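Local coordinates for protein tudor (Drosophila melanogaster, PDB 3NTK) that recognises methylated arginines of the Piwi protein Aubergine, here through its last extended Tudor domain, and is required for primordial germ cell formation, at residues His4-Val9 with Phe17-Glu22; Phe134-Gln139 with Leu155-Lys160. One frame throughout, in Å; residues are numbered along the deposited sequence.

Interaction 1. Residues His4-Val9 with Phe17-Glu22; sequences HNCVVV and FYVQME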
loop_
_atom_site.group_PDB
_atom_site.type_symbol
_atom_site.label_atom_id
_atom_site.label_comp_id
_atom_site.label_asym_id
_atom_site.label_seq_id
_atom_site.Cartn_x
_atom_site.Cartn_y
_atom_site.Cartn_z
ATOM N N HIS A 4 12.020 -5.672 10.095
ATOM C CA HIS A 4 11.061 -6.493 9.362
ATOM C C HIS A 4 11.255 -6.305 7.868
ATOM O O HIS A 4 11.348 -5.178 7.393
ATOM C CB HIS A 4 9.620 -6.099 9.695
ATOM C CG HIS A 4 9.299 -6.111 11.154
ATOM N ND1 HIS A 4 9.425 -4.994 11.952
ATOM C CD2 HIS A 4 8.837 -7.098 11.957
ATOM C CE1 HIS A 4 9.050 -5.291 13.183
ATOM N NE2 HIS A 4 8.689 -6.561 13.213
ATOM N N ASN A 5 11.306 -7.408 7.130
ATOM C CA ASN A 5 11.453 -7.337 5.683
ATOM C C ASN A 5 10.144 -6.889 5.059
ATOM O O ASN A 5 9.064 -7.273 5.519
ATOM C CB ASN A 5 11.826 -8.700 5.101
ATOM C CG ASN A 5 13.262 -9.082 5.388
ATOM O OD1 ASN A 5 14.167 -8.253 5.267
ATOM N ND2 ASN A 5 13.482 -10.343 5.749
ATOM N N CYS A 6 10.250 -6.088 4.007
ATOM C CA CYS A 6 9.085 -5.593 3.293
ATOM C C CYS A 6 9.508 -5.157 1.901
ATOM O O CYS A 6 10.698 -5.147 1.569
ATOM C CB CYS A 6 8.482 -4.397 4.026
ATOM S SG CYS A 6 9.557 -2.950 4.081
ATOM N N VAL A 7 8.520 -4.814 1.087
ATOM C CA VAL A 7 8.769 -4.321 -0.252
ATOM C C VAL A 7 8.001 -3.012 -0.288
ATOM O O VAL A 7 6.913 -2.923 0.279
ATOM C CB VAL A 7 8.218 -5.280 -1.340
ATOM C CG1 VAL A 7 8.354 -4.644 -2.709
ATOM C CG2 VAL A 7 8.978 -6.601 -1.313
ATOM N N VAL A 8 8.578 -1.991 -0.914
ATOM C CA VAL A 8 7.911 -0.698 -1.020
ATOM C C VAL A 8 7.026 -0.767 -2.264
ATOM O O VAL A 8 7.512 -1.028 -3.361
ATOM C CB VAL A 8 8.940 0.445 -1.173
ATOM C CG1 VAL A 8 8.225 1.779 -1.340
ATOM C CG2 VAL A 8 9.852 0.484 0.049
ATOM N N VAL A 9 5.726 -0.543 -2.096
ATOM C CA VAL A 9 4.808 -0.616 -3.226
ATOM C C VAL A 9 4.382 0.742 -3.762
ATOM O O VAL A 9 3.899 0.847 -4.894
ATOM C CB VAL A 9 3.540 -1.434 -2.870
ATOM C CG1 VAL A 9 3.926 -2.877 -2.582
ATOM C CG2 VAL A 9 2.830 -0.817 -1.661
ATOM N N PHE A 17 4.896 6.805 2.310
ATOM C CA PHE A 17 5.058 5.687 1.399
ATOM C C PHE A 17 4.321 4.461 1.935
ATOM O O PHE A 17 3.888 4.438 3.090
ATOM C CB PHE A 17 6.543 5.381 1.138
ATOM C CG PHE A 17 7.334 5.003 2.357
ATOM C CD1 PHE A 17 7.856 5.979 3.202
ATOM C CD2 PHE A 17 7.609 3.666 2.633
ATOM C CE1 PHE A 17 8.646 5.627 4.303
ATOM C CE2 PHE A 17 8.396 3.306 3.731
ATOM C CZ PHE A 17 8.916 4.288 4.564
ATOM N N TYR A 18 4.146 3.460 1.081
ATOM C CA TYR A 18 3.451 2.237 1.468
ATOM C C TYR A 18 4.320 1.006 1.266
ATOM O O TYR A 18 5.080 0.924 0.298
ATOM C CB TYR A 18 2.171 2.063 0.648
ATOM C CG TYR A 18 1.089 3.061 0.978
ATOM C CD1 TYR A 18 1.108 4.352 0.442
ATOM C CD2 TYR A 18 0.042 2.712 1.833
ATOM C CE1 TYR A 18 0.100 5.273 0.752
ATOM C CE2 TYR A 18 -0.965 3.618 2.147
ATOM C CZ TYR A 18 -0.932 4.894 1.607
ATOM O OH TYR A 18 -1.936 5.778 1.936
ATOM N N VAL A 19 4.177 0.042 2.169
ATOM C CA VAL A 19 4.937 -1.193 2.093
ATOM C C VAL A 19 4.051 -2.411 2.293
ATOM O O VAL A 19 2.927 -2.311 2.789
ATOM C CB VAL A 19 6.042 -1.245 3.168
ATOM C CG1 VAL A 19 6.932 -0.019 3.055
ATOM C CG2 VAL A 19 5.425 -1.341 4.562
ATOM N N GLN A 20 4.571 -3.558 1.882
ATOM C CA GLN A 20 3.890 -4.828 2.060
ATOM C C GLN A 20 4.902 -5.649 2.842
ATOM O O GLN A 20 5.984 -5.961 2.340
ATOM C CB GLN A 20 3.578 -5.493 0.713
ATOM C CG GLN A 20 2.318 -4.952 0.026
ATOM C CD GLN A 20 2.001 -5.650 -1.294
ATOM O OE1 GLN A 20 0.919 -5.474 -1.861
ATOM N NE2 GLN A 20 2.948 -6.438 -1.793
ATOM N N MET A 21 4.557 -5.964 4.085
ATOM C CA MET A 21 5.430 -6.736 4.954
ATOM C C MET A 21 5.533 -8.182 4.489
ATOM O O MET A 21 4.540 -8.792 4.084
ATOM C CB MET A 21 4.900 -6.704 6.388
ATOM C CG MET A 21 4.653 -5.306 6.935
ATOM S SD MET A 21 6.161 -4.318 7.045
ATOM C CE MET A 21 6.869 -5.000 8.477
ATOM N N GLU A 22 6.742 -8.726 4.561
ATOM C CA GLU A 22 6.997 -10.102 4.162
ATOM C C GLU A 22 6.081 -11.044 4.939
ATOM O O GLU A 22 5.595 -12.039 4.404
ATOM C CB GLU A 22 8.463 -10.447 4.440
ATOM C CG GLU A 22 8.908 -11.826 3.982
ATOM C CD GLU A 22 10.375 -12.081 4.288
ATOM O OE1 GLU A 22 10.743 -12.085 5.483
ATOM O OE2 GLU A 22 11.162 -12.267 3.336
#

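Interaction 2. Residues Phe134-Gln139 with Leu155-Lys160; sequences FSETFQ and LFYQSK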
loop_
_atom_site.group_PDB
_atom_site.type_symbol
_atom_site.label_atom_id
_atom_site.label_comp_id
_atom_site.label_asym_id
_atom_site.label_seq_id
_atom_site.Cartn_x
_atom_site.Cartn_y
_atom_site.Cartn_z
ATOM N N PHE A 134 12.198 -0.929 -6.860
ATOM C CA PHE A 134 10.825 -1.143 -6.414
ATOM C C PHE A 134 10.461 -2.568 -6.014
ATOM O O PHE A 134 9.677 -2.769 -5.088
ATOM C CB PHE A 134 9.832 -0.651 -7.473
ATOM C CG PHE A 134 9.100 0.605 -7.078
ATOM C CD1 PHE A 134 8.526 0.721 -5.814
ATOM C CD2 PHE A 134 8.977 1.668 -7.967
ATOM C CE1 PHE A 134 7.840 1.875 -5.440
ATOM C CE2 PHE A 134 8.293 2.828 -7.603
ATOM C CZ PHE A 134 7.724 2.930 -6.334
ATOM N N SER A 135 11.023 -3.558 -6.696
ATOM C CA SER A 135 10.709 -4.947 -6.377
ATOM C C SER A 135 11.652 -5.560 -5.348
ATOM O O SER A 135 11.452 -6.695 -4.913
ATOM C CB SER A 135 10.728 -5.793 -7.655
ATOM O OG SER A 135 11.999 -5.735 -8.279
ATOM N N GLU A 136 12.672 -4.808 -4.949
ATOM C CA GLU A 136 13.639 -5.316 -3.986
ATOM C C GLU A 136 13.152 -5.238 -2.546
ATOM O O GLU A 136 12.262 -4.457 -2.214
ATOM C CB GLU A 136 14.962 -4.561 -4.111
ATOM C CG GLU A 136 15.493 -4.486 -5.531
ATOM C CD GLU A 136 17.001 -4.381 -5.577
ATOM O OE1 GLU A 136 17.565 -3.602 -4.784
ATOM O OE2 GLU A 136 17.622 -5.074 -6.409
ATOM N N THR A 137 13.757 -6.056 -1.696
ATOM C CA THR A 137 13.403 -6.101 -0.285
ATOM C C THR A 137 14.152 -5.057 0.533
ATOM O O THR A 137 15.348 -4.845 0.344
ATOM C CB THR A 137 13.703 -7.499 0.307
ATOM O OG1 THR A 137 12.838 -8.467 -0.301
ATOM C CG2 THR A 137 13.485 -7.507 1.813
ATOM N N PHE A 138 13.426 -4.399 1.430
ATOM C CA PHE A 138 13.983 -3.398 2.333
ATOM C C PHE A 138 13.581 -3.873 3.717
ATOM O O PHE A 138 12.828 -4.834 3.846
ATOM C CB PHE A 138 13.352 -2.017 2.101
ATOM C CG PHE A 138 13.821 -1.328 0.852
ATOM C CD1 PHE A 138 13.280 -1.652 -0.382
ATOM C CD2 PHE A 138 14.821 -0.364 0.915
ATOM C CE1 PHE A 138 13.732 -1.026 -1.545
ATOM C CE2 PHE A 138 15.278 0.267 -0.240
ATOM C CZ PHE A 138 14.735 -0.064 -1.469
ATOM N N GLN A 139 14.090 -3.223 4.755
ATOM C CA GLN A 139 13.686 -3.579 6.109
ATOM C C GLN A 139 13.247 -2.299 6.795
ATOM O O GLN A 139 13.731 -1.212 6.474
ATOM C CB GLN A 139 14.827 -4.204 6.914
ATOM C CG GLN A 139 15.338 -5.525 6.377
ATOM C CD GLN A 139 16.175 -5.336 5.142
ATOM O OE1 GLN A 139 17.120 -4.538 5.138
ATOM N NE2 GLN A 139 15.845 -6.066 4.082
ATOM N N LEU A 155 14.240 3.211 7.976
ATOM C CA LEU A 155 14.421 2.371 6.799
ATOM C C LEU A 155 15.832 1.811 6.640
ATOM O O LEU A 155 16.826 2.499 6.892
ATOM C CB LEU A 155 14.035 3.172 5.550
ATOM C CG LEU A 155 14.032 2.478 4.185
ATOM C CD1 LEU A 155 12.964 1.403 4.155
ATOM C CD2 LEU A 155 13.785 3.514 3.093
ATOM N N PHE A 156 15.901 0.554 6.216
ATOM C CA PHE A 156 17.174 -0.121 5.998
ATOM C C PHE A 156 17.185 -0.821 4.648
ATOM O O PHE A 156 16.139 -1.184 4.104
ATOM C CB PHE A 156 17.438 -1.157 7.095
ATOM C CG PHE A 156 17.488 -0.577 8.481
ATOM C CD1 PHE A 156 16.328 -0.131 9.105
ATOM C CD2 PHE A 156 18.700 -0.459 9.155
ATOM C CE1 PHE A 156 16.373 0.430 10.381
ATOM C CE2 PHE A 156 18.756 0.100 10.433
ATOM C CZ PHE A 156 17.589 0.546 11.046
ATOM N N TYR A 157 18.381 -1.006 4.107
ATOM C CA TYR A 157 18.543 -1.685 2.831
ATOM C C TYR A 157 19.727 -2.627 3.024
ATOM O O TYR A 157 20.823 -2.190 3.370
ATOM C CB TYR A 157 18.821 -0.674 1.723
ATOM C CG TYR A 157 18.939 -1.300 0.358
ATOM C CD1 TYR A 157 17.897 -2.056 -0.181
ATOM C CD2 TYR A 157 20.098 -1.139 -0.397
ATOM C CE1 TYR A 157 18.010 -2.639 -1.443
ATOM C CE2 TYR A 157 20.221 -1.711 -1.653
ATOM C CZ TYR A 157 19.179 -2.457 -2.169
ATOM O OH TYR A 157 19.317 -3.015 -3.412
ATOM N N GLN A 158 19.494 -3.918 2.812
ATOM C CA GLN A 158 20.528 -4.924 3.024
ATOM C C GLN A 158 20.902 -4.867 4.506
ATOM O O GLN A 158 22.053 -5.063 4.888
ATOM C CB GLN A 158 21.744 -4.647 2.142
ATOM C CG GLN A 158 21.479 -4.871 0.662
ATOM C CD GLN A 158 22.732 -4.742 -0.177
ATOM O OE1 GLN A 158 23.765 -5.331 0.141
ATOM N NE2 GLN A 158 22.646 -3.981 -1.263
ATOM N N SER A 159 19.897 -4.583 5.330
ATOM C CA SER A 159 20.050 -4.497 6.780
ATOM C C SER A 159 20.957 -3.371 7.277
ATOM O O SER A 159 21.436 -3.411 8.411
ATOM C CB SER A 159 20.533 -5.840 7.337
ATOM O OG SER A 159 19.550 -6.842 7.128
ATOM N N LYS A 160 21.188 -2.370 6.432
ATOM C CA LYS A 160 22.010 -1.220 6.809
ATOM C C LYS A 160 21.153 0.044 6.726
ATOM O O LYS A 160 20.283 0.146 5.861
ATOM C CB LYS A 160 23.206 -1.078 5.866
ATOM C CG LYS A 160 24.134 -2.280 5.843
ATOM C CD LYS A 160 24.765 -2.518 7.202
ATOM C CE LYS A 160 25.540 -3.827 7.218
ATOM N NZ LYS A 160 24.640 -4.984 6.943
HETATM O O HOH W 1 17.378 -5.415 1.762
#

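Interaction 1. Residues His4-Val9 with Phe17-Glu22
Asn5 and Glu22 meet twice at the end of this antiparallel strand pair. Glu22 N gives a nearly straight bond to Asn5 O (2.9 Å, 174° at the hydrogen), and alongside it Asn5 ND2 reaches Glu22 OE1 at 3.3 Å. The second bond lies in the plane of the amide but comes onto the carboxylate from above, and the two flat groups stand nearly perpendicular. The other end of the amide is satisfied as well: Asn5 OD1 accepts from Gln139 NE2 on the next strand. A leucine here would keep some bulk but would probably leave Gln139 NE2 without this acceptor and the Glu22 carboxylate without its amide mate. Further along, Val7 and Gln20 form a hydrogen-bonded pair, each N given to the other's O, and Val9 N goes to Tyr18 O at 2.9 Å. These bonds make the β-hairpin 4-11/16-21, which belongs to the OB-fold half of the extended Tudor domain. Cys6, Val8, Val19 and Met21 share one face, turned to apolar neighbours such as Val140 and Cys111. There the Met21 chain, bent at both chi2 (-63°) and chi3 (-77°), sets SD 3.8 Å from Cys6 CB. On the opposite face, where Gln20 points, its CG lies 3.7 Å from Val9 CG1, the two side chains crossing at about a right angle.

Interaction 2. Residues Phe134-Gln139 with Leu155-Lys160
Gln139 pairs with Phe156 through two backbone bonds, Gln139 N to Phe156 O and Phe156 N to Gln139 O, the latter 2.8 Å long. Its side chain then runs past Phe156 to the turn beyond. CB rests 4.0 Å from Phe156 CB; with CG beside the backbone N and the chain folded at chi2 (75°), the amide carbon CD comes near Ser159. At the tip, OE1 accepts from Ser159 N at 2.8 Å, the donor standing 40° above the carbonyl plane, whereas NE2, besides its bond to Asn5, gives one to a water. That water also donates to Thr137 O and accepts from Gln158 N, so both ends of the amide are engaged and its rotation is probably fixed.

On the other side of the strand, the rings of Phe138 and Tyr157 meet obliquely, planes 36° apart. Tyr157 CD1 sits over one face of Phe138, displaced to the rim, 3.5 Å from Phe138 CE2. CG of Tyr157 lies anti to its own N, which carries the ring back alongside the 134-139 segment, where its OH meets Glu136 OE1. The modelled separation there is too short to be taken literally. Phe129, on helix 120-131, touches both rings, edge-to-face with Tyr157.

Tyr157 to Lys160 form a type I' turn, closed by Lys160 N to Tyr157 O. Gln139 thus ties this turn to the antiparallel hairpin 137-145/151-157, part of the OB-fold of an extended Tudor domain.

How the interactions relate
From the N terminus, the chain runs up strand 4-11 and straight back along 16-21, so interaction 1 closes a short hairpin. It then leaves through helix 25-38 and the four-stranded sheet between residues 53 and 95, returns as strand 109-113 beside 16-21, and passes helix 120-131 before interaction 2 closes the second hairpin. The two loops are in series, neither enclosing nor crossing the other. Their strands nevertheless adjoin in one sheet, since 4-11 pairs with 137-145: Cys6 O lies 2.8 Å from Phe138 N, a probable hydrogen bond, and Phe134 packs against Val8. Early and late parts of the chain thus build the OB-fold together.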